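Local atomic coordinates of esterase (uncultured bacterium pCosCE1, PDB entry 7ATL), a protein that hydrolyses carboxylic esters and shows promiscuous acyltransferase activity, as a family VIII carboxylesterase with a beta-lactamase-like fold. Residues A[5-8]-A[9-13]; A[87-90]-A[91-94]; A[108-111]-A[112-115]; A[322-325]-A[326-329]. All coordinates share one frame; numbering follows the deposited sequence.

Contact 1 (A[5-8]-A[9-13]); sequences DQSL and AKRVQ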
ATOM      1  N   ASP A   5      -6.147 -18.381 -21.778  1.00 57.63           N
ATOM      2  CA  ASP A   5      -6.875 -17.334 -21.005  1.00 58.82           C
ATOM      3  C   ASP A   5      -8.024 -17.945 -20.176  1.00 58.46           C
ATOM      4  O   ASP A   5      -8.210 -17.500 -19.015  1.00 58.23           O
ATOM      5  CB  ASP A   5      -7.349 -16.199 -21.923  1.00 57.99           C
ATOM      6  CG  ASP A   5      -6.248 -15.218 -22.330  1.00 58.88           C
ATOM      7  OD1 ASP A   5      -5.061 -15.399 -21.875  1.00 51.09           O
ATOM      8  OD2 ASP A   5      -6.579 -14.268 -23.088  1.00 52.58           O
ATOM      9  N   GLN A   6      -8.779 -18.913 -20.710  1.00 59.83           N
ATOM     10  CA  GLN A   6      -9.897 -19.561 -19.952  1.00 59.38           C
ATOM     11  C   GLN A   6      -9.339 -20.698 -19.089  1.00 49.34           C
ATOM     12  O   GLN A   6     -10.014 -21.118 -18.152  1.00 47.40           O
ATOM     13  CB  GLN A   6     -11.025 -20.040 -20.869  1.00 60.35           C
ATOM     14  CG  GLN A   6     -10.575 -21.068 -21.888  1.00 65.39           C
ATOM     15  CD  GLN A   6     -11.713 -21.515 -22.769  1.00 71.09           C
ATOM     16  OE1 GLN A   6     -12.007 -22.702 -22.892  1.00 64.53           O
ATOM     17  NE2 GLN A   6     -12.375 -20.546 -23.380  1.00 76.09           N
ATOM     18  N   SER A   7      -8.143 -21.172 -19.404  1.00 45.15           N
ATOM     19  CA  SER A   7      -7.373 -22.113 -18.559  1.00 46.98           C
ATOM     20  C   SER A   7      -6.939 -21.402 -17.263  1.00 47.77           C
ATOM     21  O   SER A   7      -6.941 -22.025 -16.193  1.00 43.18           O
ATOM     22  CB  SER A   7      -6.192 -22.608 -19.331  1.00 43.97           C
ATOM     23  OG  SER A   7      -5.913 -23.933 -18.963  1.00 44.31           O
ATOM     24  N   LEU A   8      -6.558 -20.128 -17.389  1.00 46.21           N
ATOM     25  CA  LEU A   8      -6.144 -19.236 -16.282  1.00 43.52           C
ATOM     26  C   LEU A   8      -7.364 -18.959 -15.402  1.00 39.78           C
ATOM     27  O   LEU A   8      -7.296 -19.214 -14.171  1.00 35.05           O
ATOM     28  CB  LEU A   8      -5.596 -17.950 -16.906  1.00 43.15           C
ATOM     29  CG  LEU A   8      -5.213 -16.839 -15.934  1.00 42.04           C
ATOM     30  CD1 LEU A   8      -3.764 -16.977 -15.502  1.00 43.81           C
ATOM     31  CD2 LEU A   8      -5.441 -15.488 -16.580  1.00 42.01           C
ATOM     32  N   ALA A   9      -8.428 -18.458 -16.029  1.00 38.07           N
ATOM     33  CA  ALA A   9      -9.749 -18.244 -15.396  1.00 40.71           C
ATOM     34  C   ALA A   9     -10.111 -19.472 -14.532  1.00 41.55           C
ATOM     35  O   ALA A   9     -10.460 -19.296 -13.351  1.00 44.29           O
ATOM     36  CB  ALA A   9     -10.779 -17.915 -16.455  1.00 37.13           C
ATOM     37  N   LYS A  10      -9.957 -20.678 -15.073  1.00 44.47           N
ATOM     38  CA  LYS A  10     -10.176 -21.961 -14.358  1.00 52.00           C
ATOM     39  C   LYS A  10      -9.383 -21.904 -13.044  1.00 46.63           C
ATOM     40  O   LYS A  10     -10.023 -21.933 -11.983  1.00 40.86           O
ATOM     41  CB  LYS A  10      -9.795 -23.133 -15.284  1.00 65.99           C
ATOM     42  CG  LYS A  10     -10.045 -24.557 -14.777  1.00 76.13           C
ATOM     43  CD  LYS A  10     -11.448 -24.835 -14.231  1.00 85.22           C
ATOM     44  CE  LYS A  10     -12.585 -24.437 -15.156  1.00 88.95           C
ATOM     45  NZ  LYS A  10     -12.652 -25.287 -16.369  1.00 87.76           N
ATOM     46  N   ARG A  11      -8.050 -21.780 -13.121  1.00 44.81           N
ATOM     47  CA  ARG A  11      -7.111 -21.935 -11.971  1.00 43.10           C
ATOM     48  C   ARG A  11      -7.407 -20.871 -10.909  1.00 42.30           C
ATOM     49  O   ARG A  11      -7.515 -21.229  -9.709  1.00 40.22           O
ATOM     50  CB  ARG A  11      -5.654 -21.821 -12.438  1.00 43.59           C
ATOM     51  CG  ARG A  11      -5.153 -22.994 -13.271  1.00 41.90           C
ATOM     52  CD  ARG A  11      -3.654 -22.938 -13.500  1.00 45.51           C
ATOM     53  NE  ARG A  11      -3.201 -21.717 -14.182  1.00 47.10           N
ATOM     54  CZ  ARG A  11      -3.214 -21.490 -15.501  1.00 46.48           C
ATOM     55  NH1 ARG A  11      -3.679 -22.392 -16.350  1.00 49.74           N
ATOM     56  NH2 ARG A  11      -2.772 -20.336 -15.973  1.00 48.33           N
ATOM     57  N   VAL A  12      -7.563 -19.619 -11.343  1.00 41.56           N
ATOM     58  CA  VAL A  12      -7.723 -18.432 -10.453  1.00 44.70           C
ATOM     59  C   VAL A  12      -9.074 -18.521  -9.738  1.00 48.23           C
ATOM     60  O   VAL A  12      -9.073 -18.491  -8.485  1.00 52.17           O
ATOM     61  CB  VAL A  12      -7.574 -17.121 -11.241  1.00 42.38           C
ATOM     62  CG1 VAL A  12      -7.938 -15.911 -10.400  1.00 42.48           C
ATOM     63  CG2 VAL A  12      -6.167 -16.987 -11.792  1.00 42.09           C
ATOM     64  N   GLN A  13     -10.165 -18.633 -10.502  1.00 48.79           N
ATOM     65  CA  GLN A  13     -11.532 -18.918  -9.992  1.00 49.67           C
ATOM     66  C   GLN A  13     -11.477 -20.039  -8.939  1.00 48.89           C
ATOM     67  O   GLN A  13     -12.109 -19.899  -7.864  1.00 44.91           O
ATOM     68  CB  GLN A  13     -12.427 -19.338 -11.154  1.00 57.93           C
ATOM     69  CG  GLN A  13     -13.892 -19.445 -10.778  1.00 68.06           C
ATOM     70  CD  GLN A  13     -14.398 -18.079 -10.390  1.00 76.98           C
ATOM     71  OE1 GLN A  13     -14.115 -17.090 -11.066  1.00 86.69           O
ATOM     72  NE2 GLN A  13     -15.130 -18.010  -9.287  1.00 78.86           N
TER
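V12 N donates to L8 O at 2.9 Å, with an N-H...O angle of 171°. Three more bonds of the same i to i+4 kind precede it: A9 N to D5 O at 3.1 Å, K10 N to Q6 O and R11 N to S7 O. Their spacing defines one regular alpha-helical segment.

Over this backbone the R11 side chain folds back toward the N terminus. Its CG stands anti to the carbonyl carbon (chi1 -70°), and the bend at chi3 (-59°) lays the guanidinium across the preceding turn, where L8 CA sits 3.5 Å above one face, displaced toward the rim. NH2 reaches L8 CD1 at 3.5 Å, the two side chains meeting at about a right angle. NH1 comes within 3.3 Å of S7 O, but the angle is too poor for a hydrogen bond. R11 NE donates to A379 O of helix 372-381, and NH2 is also hydrogen-bonded outside these two segments.

On the inner side L8 CG meets V12 CG2 at 4.3 Å, one turn apart, both residues buried, and V12 CG2 also packs against L8 O at 3.4 Å. D5, further back, forms a salt bridge with R37. The segment belongs to helix 3-21, whose apolar face rests on the antiparallel sheet: L8 touches I39 and Y40 of strand 37-44, while V12 reaches V30 and I32 of strand 27-34 and I376 and A379 of helix 372-381.

Contact 2 (A[87-90]-A[91-94]); sequences DDTV and SRWL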
ATOM      1  N   ASP A  87      16.978  14.084  -3.678  1.00 29.60           N
ATOM      2  CA  ASP A  87      18.023  14.414  -2.675  1.00 28.34           C
ATOM      3  C   ASP A  87      17.649  15.705  -1.939  1.00 27.39           C
ATOM      4  O   ASP A  87      18.499  16.266  -1.273  1.00 30.36           O
ATOM      5  CB  ASP A  87      19.400  14.482  -3.344  1.00 29.93           C
ATOM      6  CG  ASP A  87      19.950  13.119  -3.749  1.00 31.52           C
ATOM      7  OD1 ASP A  87      20.062  12.230  -2.876  1.00 33.60           O
ATOM      8  OD2 ASP A  87      20.241  12.938  -4.937  1.00 33.39           O
ATOM      9  N   ASP A  88      16.415  16.173  -2.058  1.00 26.30           N
ATOM     10  CA  ASP A  88      15.903  17.248  -1.176  1.00 25.78           C
ATOM     11  C   ASP A  88      15.805  16.716   0.252  1.00 26.24           C
ATOM     12  O   ASP A  88      15.346  15.557   0.447  1.00 26.75           O
ATOM     13  CB  ASP A  88      14.523  17.711  -1.621  1.00 24.85           C
ATOM     14  CG  ASP A  88      14.570  18.529  -2.891  1.00 24.06           C
ATOM     15  OD1 ASP A  88      15.650  18.551  -3.525  1.00 22.78           O
ATOM     16  OD2 ASP A  88      13.533  19.135  -3.218  1.00 21.95           O
ATOM     17  N   THR A  89      16.184  17.534   1.223  1.00 26.04           N
ATOM     18  CA  THR A  89      15.913  17.255   2.651  1.00 24.94           C
ATOM     19  C   THR A  89      14.406  17.383   2.879  1.00 23.96           C
ATOM     20  O   THR A  89      13.737  18.063   2.090  1.00 22.70           O
ATOM     21  CB  THR A  89      16.728  18.170   3.563  1.00 24.58           C
ATOM     22  OG1 THR A  89      16.267  19.503   3.357  1.00 22.10           O
ATOM     23  CG2 THR A  89      18.213  18.038   3.294  1.00 25.53           C
ATOM     24  N   VAL A  90      13.903  16.724   3.912  1.00 23.02           N
ATOM     25  CA  VAL A  90      12.486  16.866   4.330  1.00 23.46           C
ATOM     26  C   VAL A  90      12.338  18.243   4.965  1.00 22.92           C
ATOM     27  O   VAL A  90      11.380  18.973   4.632  1.00 23.16           O
ATOM     28  CB  VAL A  90      12.065  15.723   5.270  1.00 23.39           C
ATOM     29  CG1 VAL A  90      10.667  15.943   5.821  1.00 24.02           C
ATOM     30  CG2 VAL A  90      12.142  14.379   4.568  1.00 21.88           C
ATOM     31  N   SER A  91      13.280  18.594   5.830  1.00 23.77           N
ATOM     32  CA  SER A  91      13.271  19.877   6.577  1.00 25.10           C
ATOM     33  C   SER A  91      13.185  21.079   5.612  1.00 25.26           C
ATOM     34  O   SER A  91      12.627  22.121   5.989  1.00 24.85           O
ATOM     35  CB  SER A  91      14.450  19.937   7.548  1.00 26.04           C
ATOM     36  OG  SER A  91      15.688  20.276   6.921  1.00 24.87           O
ATOM     37  N   ARG A  92      13.666  20.943   4.379  1.00 26.40           N
ATOM     38  CA  ARG A  92      13.528  21.994   3.330  1.00 28.92           C
ATOM     39  C   ARG A  92      12.045  22.298   3.063  1.00 27.71           C
ATOM     40  O   ARG A  92      11.706  23.467   2.800  1.00 23.48           O
ATOM     41  CB  ARG A  92      14.204  21.527   2.037  1.00 29.41           C
ATOM     42  CG  ARG A  92      14.060  22.479   0.862  1.00 28.95           C
ATOM     43  CD  ARG A  92      14.974  22.010  -0.252  1.00 30.11           C
ATOM     44  NE  ARG A  92      14.871  22.786  -1.478  1.00 28.98           N
ATOM     45  CZ  ARG A  92      15.682  22.640  -2.520  1.00 26.86           C
ATOM     46  NH1 ARG A  92      16.641  21.731  -2.486  1.00 26.99           N
ATOM     47  NH2 ARG A  92      15.528  23.398  -3.588  1.00 25.04           N
ATOM     48  N   TRP A  93      11.205  21.271   3.123  1.00 25.98           N
ATOM     49  CA  TRP A  93       9.760  21.359   2.803  1.00 27.05           C
ATOM     50  C   TRP A  93       8.913  21.477   4.085  1.00 27.22           C
ATOM     51  O   TRP A  93       7.893  22.190   4.061  1.00 24.65           O
ATOM     52  CB  TRP A  93       9.383  20.146   1.939  1.00 26.86           C
ATOM     53  CG  TRP A  93      10.029  20.203   0.593  1.00 26.07           C
ATOM     54  CD1 TRP A  93      11.099  19.487   0.142  1.00 26.49           C
ATOM     55  CD2 TRP A  93       9.682  21.115  -0.456  1.00 25.43           C
ATOM     56  NE1 TRP A  93      11.419  19.867  -1.136  1.00 25.65           N
ATOM     57  CE2 TRP A  93      10.557  20.863  -1.527  1.00 26.70           C
ATOM     58  CE3 TRP A  93       8.704  22.098  -0.603  1.00 26.38           C
ATOM     59  CZ2 TRP A  93      10.464  21.565  -2.730  1.00 27.70           C
ATOM     60  CZ3 TRP A  93       8.621  22.796  -1.788  1.00 26.74           C
ATOM     61  CH2 TRP A  93       9.487  22.526  -2.842  1.00 25.94           C
ATOM     62  N   LEU A  94       9.311  20.796   5.169  1.00 29.21           N
ATOM     63  CA  LEU A  94       8.654  20.895   6.506  1.00 27.90           C
ATOM     64  C   LEU A  94       9.686  21.378   7.528  1.00 26.21           C
ATOM     65  O   LEU A  94      10.308  20.567   8.192  1.00 24.51           O
ATOM     66  CB  LEU A  94       8.066  19.517   6.855  1.00 26.30           C
ATOM     67  CG  LEU A  94       7.204  18.889   5.762  1.00 26.09           C
ATOM     68  CD1 LEU A  94       6.803  17.460   6.114  1.00 26.91           C
ATOM     69  CD2 LEU A  94       5.979  19.737   5.497  1.00 24.66           C
TER
HETATM   70  O   HOH W   1      17.496  20.001  -0.030  1.00 22.05           O
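D88 meets both R92 and W93 through its carboxylate. W93 NE1 donates to D88 OD2 at 3.1 Å with an N-H...O angle of 163°; the oxygen lies in the indole plane and is approached on its anti side. D88 OD1 pairs with R92 NH1 at 3.5 Å, but well outside the guanidinium plane. This is therefore a salt bridge of charges alone, with the two flat groups stacked at 22° to each other. The same NH1 donates to a water, which also accepts from T89 N and enters at the guanidinium edge.

In the next shell, T89 OG1 accepts from R92 N at 3.1 Å. The hydroxyl stands between its own backbone N and carbonyl carbon, a torsion that brings it to this amide three residues on. V90 O then takes two donors, W93 N and L94 N, each at 2.8 Å; the L94 bond is the straighter of the two. These bonds probably hold 91-93, which have helical backbone angles without the regular bonds, in a single turn that brings R92 and W93 to D88.

The turn belongs to the loop between helices 67-80 and 111-116. W93 packs on V181 and V185 of helix 174-186, V90 on V177 of that helix and on L114 of helix 111-116, and L94 on Q184.

Contact 3 (A[108-111]-A[112-115]); sequences PIKI and RHLL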
ATOM      1  N   PRO A 108      19.908  14.954   8.370  1.00 30.36           N
ATOM      2  CA  PRO A 108      18.974  15.271   7.291  1.00 29.97           C
ATOM      3  C   PRO A 108      18.368  13.969   6.752  1.00 28.94           C
ATOM      4  O   PRO A 108      19.041  12.931   6.751  1.00 31.10           O
ATOM      5  CB  PRO A 108      19.809  16.027   6.245  1.00 29.65           C
ATOM      6  CG  PRO A 108      21.252  15.635   6.553  1.00 30.73           C
ATOM      7  CD  PRO A 108      21.307  15.234   8.019  1.00 29.44           C
ATOM      8  N   ILE A 109      17.086  14.035   6.412  1.00 27.17           N
ATOM      9  CA  ILE A 109      16.330  12.943   5.748  1.00 25.99           C
ATOM     10  C   ILE A 109      16.119  13.391   4.317  1.00 24.69           C
ATOM     11  O   ILE A 109      15.645  14.533   4.100  1.00 23.43           O
ATOM     12  CB  ILE A 109      14.977  12.665   6.430  1.00 27.17           C
ATOM     13  CG1 ILE A 109      15.118  12.180   7.881  1.00 28.57           C
ATOM     14  CG2 ILE A 109      14.169  11.692   5.583  1.00 25.98           C
ATOM     15  CD1 ILE A 109      13.835  12.306   8.699  1.00 28.37           C
ATOM     16  N   LYS A 110      16.432  12.512   3.386  1.00 25.50           N
ATOM     17  CA  LYS A 110      16.247  12.797   1.951  1.00 27.22           C
ATOM     18  C   LYS A 110      14.945  12.150   1.496  1.00 25.77           C
ATOM     19  O   LYS A 110      14.560  11.113   2.052  1.00 24.85           O
ATOM     20  CB  LYS A 110      17.425  12.287   1.125  1.00 29.87           C
ATOM     21  CG  LYS A 110      18.709  13.092   1.241  1.00 32.87           C
ATOM     22  CD  LYS A 110      19.913  12.231   0.913  1.00 35.32           C
ATOM     23  CE  LYS A 110      21.082  13.022   0.380  1.00 39.71           C
ATOM     24  NZ  LYS A 110      21.727  12.319  -0.753  1.00 41.91           N
ATOM     25  N   ILE A 111      14.328  12.755   0.481  1.00 26.06           N
ATOM     26  CA  ILE A 111      13.101  12.245  -0.190  1.00 23.57           C
ATOM     27  C   ILE A 111      13.347  10.786  -0.592  1.00 21.94           C
ATOM     28  O   ILE A 111      12.439   9.977  -0.390  1.00 21.67           O
ATOM     29  CB  ILE A 111      12.707  13.165  -1.364  1.00 23.42           C
ATOM     30  CG1 ILE A 111      12.463  14.606  -0.906  1.00 23.73           C
ATOM     31  CG2 ILE A 111      11.498  12.630  -2.101  1.00 24.72           C
ATOM     32  CD1 ILE A 111      11.379  14.749   0.141  1.00 24.93           C
ATOM     33  N   ARG A 112      14.523  10.419  -1.088  1.00 20.54           N
ATOM     34  CA  ARG A 112      14.742   9.013  -1.534  1.00 23.16           C
ATOM     35  C   ARG A 112      14.658   8.070  -0.324  1.00 23.58           C
ATOM     36  O   ARG A 112      14.371   6.852  -0.506  1.00 22.13           O
ATOM     37  CB  ARG A 112      16.083   8.830  -2.259  1.00 26.15           C
ATOM     38  CG  ARG A 112      17.304   9.242  -1.443  1.00 26.54           C
ATOM     39  CD  ARG A 112      18.598   8.875  -2.134  1.00 27.46           C
ATOM     40  NE  ARG A 112      18.875   9.767  -3.253  1.00 29.81           N
ATOM     41  CZ  ARG A 112      18.728   9.472  -4.546  1.00 29.46           C
ATOM     42  NH1 ARG A 112      18.271   8.294  -4.940  1.00 27.51           N
ATOM     43  NH2 ARG A 112      19.014  10.392  -5.444  1.00 28.00           N
ATOM     44  N   HIS A 113      14.963   8.584   0.864  1.00 22.52           N
ATOM     45  CA  HIS A 113      14.874   7.795   2.107  1.00 23.04           C
ATOM     46  C   HIS A 113      13.385   7.604   2.413  1.00 21.84           C
ATOM     47  O   HIS A 113      12.988   6.466   2.776  1.00 22.10           O
ATOM     48  CB  HIS A 113      15.657   8.439   3.266  1.00 23.86           C
ATOM     49  CG  HIS A 113      17.109   8.697   3.030  1.00 23.83           C
ATOM     50  ND1 HIS A 113      17.737   9.857   3.497  1.00 23.48           N
ATOM     51  CD2 HIS A 113      18.074   7.969   2.422  1.00 24.71           C
ATOM     52  CE1 HIS A 113      19.019   9.826   3.188  1.00 22.86           C
ATOM     53  NE2 HIS A 113      19.254   8.687   2.530  1.00 24.55           N
ATOM     54  N   LEU A 114      12.569   8.651   2.297  1.00 20.82           N
ATOM     55  CA  LEU A 114      11.101   8.477   2.500  1.00 22.75           C
ATOM     56  C   LEU A 114      10.561   7.385   1.547  1.00 23.59           C
ATOM     57  O   LEU A 114       9.805   6.521   2.003  1.00 25.71           O
ATOM     58  CB  LEU A 114      10.351   9.798   2.303  1.00 21.62           C
ATOM     59  CG  LEU A 114      10.603  10.894   3.334  1.00 20.77           C
ATOM     60  CD1 LEU A 114       9.690  12.083   3.085  1.00 19.19           C
ATOM     61  CD2 LEU A 114      10.414  10.369   4.747  1.00 21.80           C
ATOM     62  N   LEU A 115      10.941   7.413   0.269  1.00 24.07           N
ATOM     63  CA  LEU A 115      10.368   6.537  -0.785  1.00 24.44           C
ATOM     64  C   LEU A 115      10.694   5.058  -0.526  1.00 24.88           C
ATOM     65  O   LEU A 115       9.916   4.203  -0.991  1.00 25.13           O
ATOM     66  CB  LEU A 115      10.920   6.981  -2.139  1.00 24.14           C
ATOM     67  CG  LEU A 115      10.467   8.360  -2.597  1.00 26.03           C
ATOM     68  CD1 LEU A 115      11.185   8.771  -3.869  1.00 28.47           C
ATOM     69  CD2 LEU A 115       8.965   8.386  -2.816  1.00 25.41           C
TER
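The side chain of H113 fills the hollow beside K110, its imidazole crossing the lysine's aliphatic stem at a slant. K110 CB sits 3.4 Å from H113 ND1, and K110 CD comes equally close to H113 CE1; CB thus lies by ND1, and CG and CD by CE1. The chi1 of H113, -57°, carries the ring back over the first turn, where ND1 accepts from K110 N at 3.0 Å. That donor is tilted 32° out of the imidazole plane. An amide N-H donating to ND1 is consistent with that nitrogen being unprotonated.

Apolar bumps meet beneath the polar side. I109 CG2 projects against L114 CD2 at 4.1 Å, the side chains at about a right angle, while I111 spreads its two branches, CD1 to L114 CD1 and CG2 to L115 CD1, each at 4.3 Å. K110 NZ and R112 NE both form salt bridges with D87 OD1, which probably offsets their like charges.

K110 O accepts twice, from L114 N at 3.2 Å and from H113 N at 2.8 Å. L115 N continues the series to I111 O. Together these bonds describe the start of helix 111-116, with K110 as N-cap and H113 at N3. The bond from K110 N to H113 ND1 is one half of a capping box, the N3 side chain accepting from the N-cap N-H; the reciprocal half is absent, since a lysine side chain cannot accept.

Contact 4 (A[322-325]-A[326-329]); sequences LEDA and QLAA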
ATOM      1  N   LEU A 322      12.066  -7.748  -6.510  1.00 26.95           N
ATOM      2  CA  LEU A 322      12.595  -9.129  -6.515  1.00 28.93           C
ATOM      3  C   LEU A 322      13.975  -9.087  -7.160  1.00 30.58           C
ATOM      4  O   LEU A 322      14.066  -8.676  -8.326  1.00 36.33           O
ATOM      5  CB  LEU A 322      11.627 -10.006  -7.305  1.00 29.44           C
ATOM      6  CG  LEU A 322      11.960 -11.489  -7.328  1.00 29.30           C
ATOM      7  CD1 LEU A 322      12.061 -12.020  -5.912  1.00 30.84           C
ATOM      8  CD2 LEU A 322      10.913 -12.264  -8.115  1.00 29.58           C
ATOM      9  N   GLU A 323      15.021  -9.410  -6.411  1.00 33.38           N
ATOM     10  CA  GLU A 323      16.409  -9.526  -6.942  1.00 35.24           C
ATOM     11  C   GLU A 323      16.726 -11.002  -7.258  1.00 35.18           C
ATOM     12  O   GLU A 323      17.473 -11.225  -8.197  1.00 33.53           O
ATOM     13  CB  GLU A 323      17.417  -8.958  -5.940  1.00 36.21           C
ATOM     14  CG  GLU A 323      17.374  -7.445  -5.762  1.00 35.74           C
ATOM     15  CD  GLU A 323      18.753  -6.797  -5.707  1.00 36.41           C
ATOM     16  OE1 GLU A 323      19.267  -6.499  -6.785  1.00 38.68           O
ATOM     17  OE2 GLU A 323      19.321  -6.610  -4.597  1.00 36.92           O
ATOM     18  N   ASP A 324      16.167 -11.965  -6.510  1.00 35.54           N
ATOM     19  CA  ASP A 324      16.518 -13.400  -6.614  1.00 35.91           C
ATOM     20  C   ASP A 324      15.266 -14.272  -6.498  1.00 35.73           C
ATOM     21  O   ASP A 324      15.007 -14.788  -5.389  1.00 33.43           O
ATOM     22  CB  ASP A 324      17.545 -13.763  -5.550  1.00 39.14           C
ATOM     23  CG  ASP A 324      18.150 -15.148  -5.711  1.00 40.50           C
ATOM     24  OD1 ASP A 324      17.505 -16.027  -6.322  1.00 43.91           O
ATOM     25  OD2 ASP A 324      19.257 -15.341  -5.206  1.00 41.26           O
ATOM     26  N   ALA A 325      14.582 -14.505  -7.623  1.00 36.64           N
ATOM     27  CA  ALA A 325      13.334 -15.307  -7.710  1.00 41.06           C
ATOM     28  C   ALA A 325      13.506 -16.715  -7.111  1.00 43.16           C
ATOM     29  O   ALA A 325      12.530 -17.221  -6.488  1.00 46.90           O
ATOM     30  CB  ALA A 325      12.868 -15.369  -9.141  1.00 40.72           C
ATOM     31  N   GLN A 326      14.675 -17.336  -7.287  1.00 44.08           N
ATOM     32  CA  GLN A 326      15.004 -18.694  -6.775  1.00 46.44           C
ATOM     33  C   GLN A 326      14.986 -18.719  -5.239  1.00 45.15           C
ATOM     34  O   GLN A 326      14.258 -19.543  -4.632  1.00 43.58           O
ATOM     35  CB  GLN A 326      16.400 -19.095  -7.235  1.00 56.57           C
ATOM     36  CG  GLN A 326      16.590 -19.035  -8.741  1.00 71.85           C
ATOM     37  CD  GLN A 326      17.753 -19.905  -9.149  1.00 84.89           C
ATOM     38  OE1 GLN A 326      18.604 -19.516  -9.952  1.00 85.61           O
ATOM     39  NE2 GLN A 326      17.801 -21.096  -8.568  1.00 84.25           N
ATOM     40  N   LEU A 327      15.788 -17.860  -4.618  1.00 40.89           N
ATOM     41  CA  LEU A 327      15.848 -17.739  -3.152  1.00 38.21           C
ATOM     42  C   LEU A 327      14.432 -17.545  -2.608  1.00 38.64           C
ATOM     43  O   LEU A 327      14.157 -18.102  -1.547  1.00 42.70           O
ATOM     44  CB  LEU A 327      16.766 -16.566  -2.819  1.00 38.90           C
ATOM     45  CG  LEU A 327      17.131 -16.406  -1.345  1.00 40.42           C
ATOM     46  CD1 LEU A 327      17.745 -17.679  -0.791  1.00 41.56           C
ATOM     47  CD2 LEU A 327      18.086 -15.234  -1.161  1.00 39.98           C
ATOM     48  N   ALA A 328      13.569 -16.805  -3.320  1.00 38.91           N
ATOM     49  CA  ALA A 328      12.205 -16.390  -2.889  1.00 38.63           C
ATOM     50  C   ALA A 328      11.151 -17.439  -3.257  1.00 39.97           C
ATOM     51  O   ALA A 328       9.988 -17.326  -2.781  1.00 35.93           O
ATOM     52  CB  ALA A 328      11.843 -15.067  -3.510  1.00 39.93           C
ATOM     53  N   ALA A 329      11.541 -18.394  -4.107  1.00 42.30           N
ATOM     54  CA  ALA A 329      10.744 -19.589  -4.461  1.00 39.81           C
ATOM     55  C   ALA A 329       9.396 -19.100  -4.968  1.00 34.73           C
ATOM     56  O   ALA A 329       8.390 -19.469  -4.378  1.00 30.87           O
ATOM     57  CB  ALA A 329      10.607 -20.494  -3.261  1.00 42.30           C
TER
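The carboxylate of D324 is the flat group that carries this contact, and L327 N meets its OD1 from above the plane, 63° out of it. Even so, the bond is straight at the hydrogen: 3.0 Å from L327 N to D324 OD1, with an N-H...O angle of 178°. L327 CB packs against the same carboxylate, 3.5 Å from D324 CG, and the two side chains cross at about a right angle. Beside OD1 lies Q326 CB at 3.4 Å. The group is turned into this place by a chi1 of -170°, which sets CG anti to the backbone N and swings the carboxylate over the first turn.

D324 is thus the N-cap of the short helix 325-328, and it contributes twice, because D324 O also accepts from A328 N at 3.2 Å. N334 OD1 takes the hydrogen of A325 N, supplying another acceptor at this helix start.

The far end closes just as quickly. A329 has a positive phi, and its N bonds back to Q326 O at 3.0 Å and, weakly, to A325 O, which makes a Schellman motif. On the buried side L322 CD1 touches A328 CB at 3.9 Å, and both residues rest on W313 of strand 313-315, joining the helix to the sheet edge.

Chemically, a carboxylate placed over the N-terminal turn would probably interact favourably with the helix dipole. Capping at both ends, though one C-terminal bond is weak, probably helps to keep this single turn ordered at the surface.

How the contacts relate
From the N terminus, contact 1 comes first, within helix 3-21 against the sheet, followed by contact 2, a turn in the loop between helices 67-80 and 111-116. Contact 3 begins the second of those helices, and contact 4 follows strand 320-322. All four are local and in series: none nests in or crosses another. Contacts 2 and 3 touch, their centres about 8 Å apart: D87 OD1 forms a salt bridge with K110 NZ at 2.7 Å, and T89 CB packs against I109 O at 3.8 Å, closing the intervening loop upon itself. Contact 1 lies across the chain's centre from this pair, about 48 Å centre to centre from contact 2. Contacts 1 and 4 both pack on the antiparallel sheet.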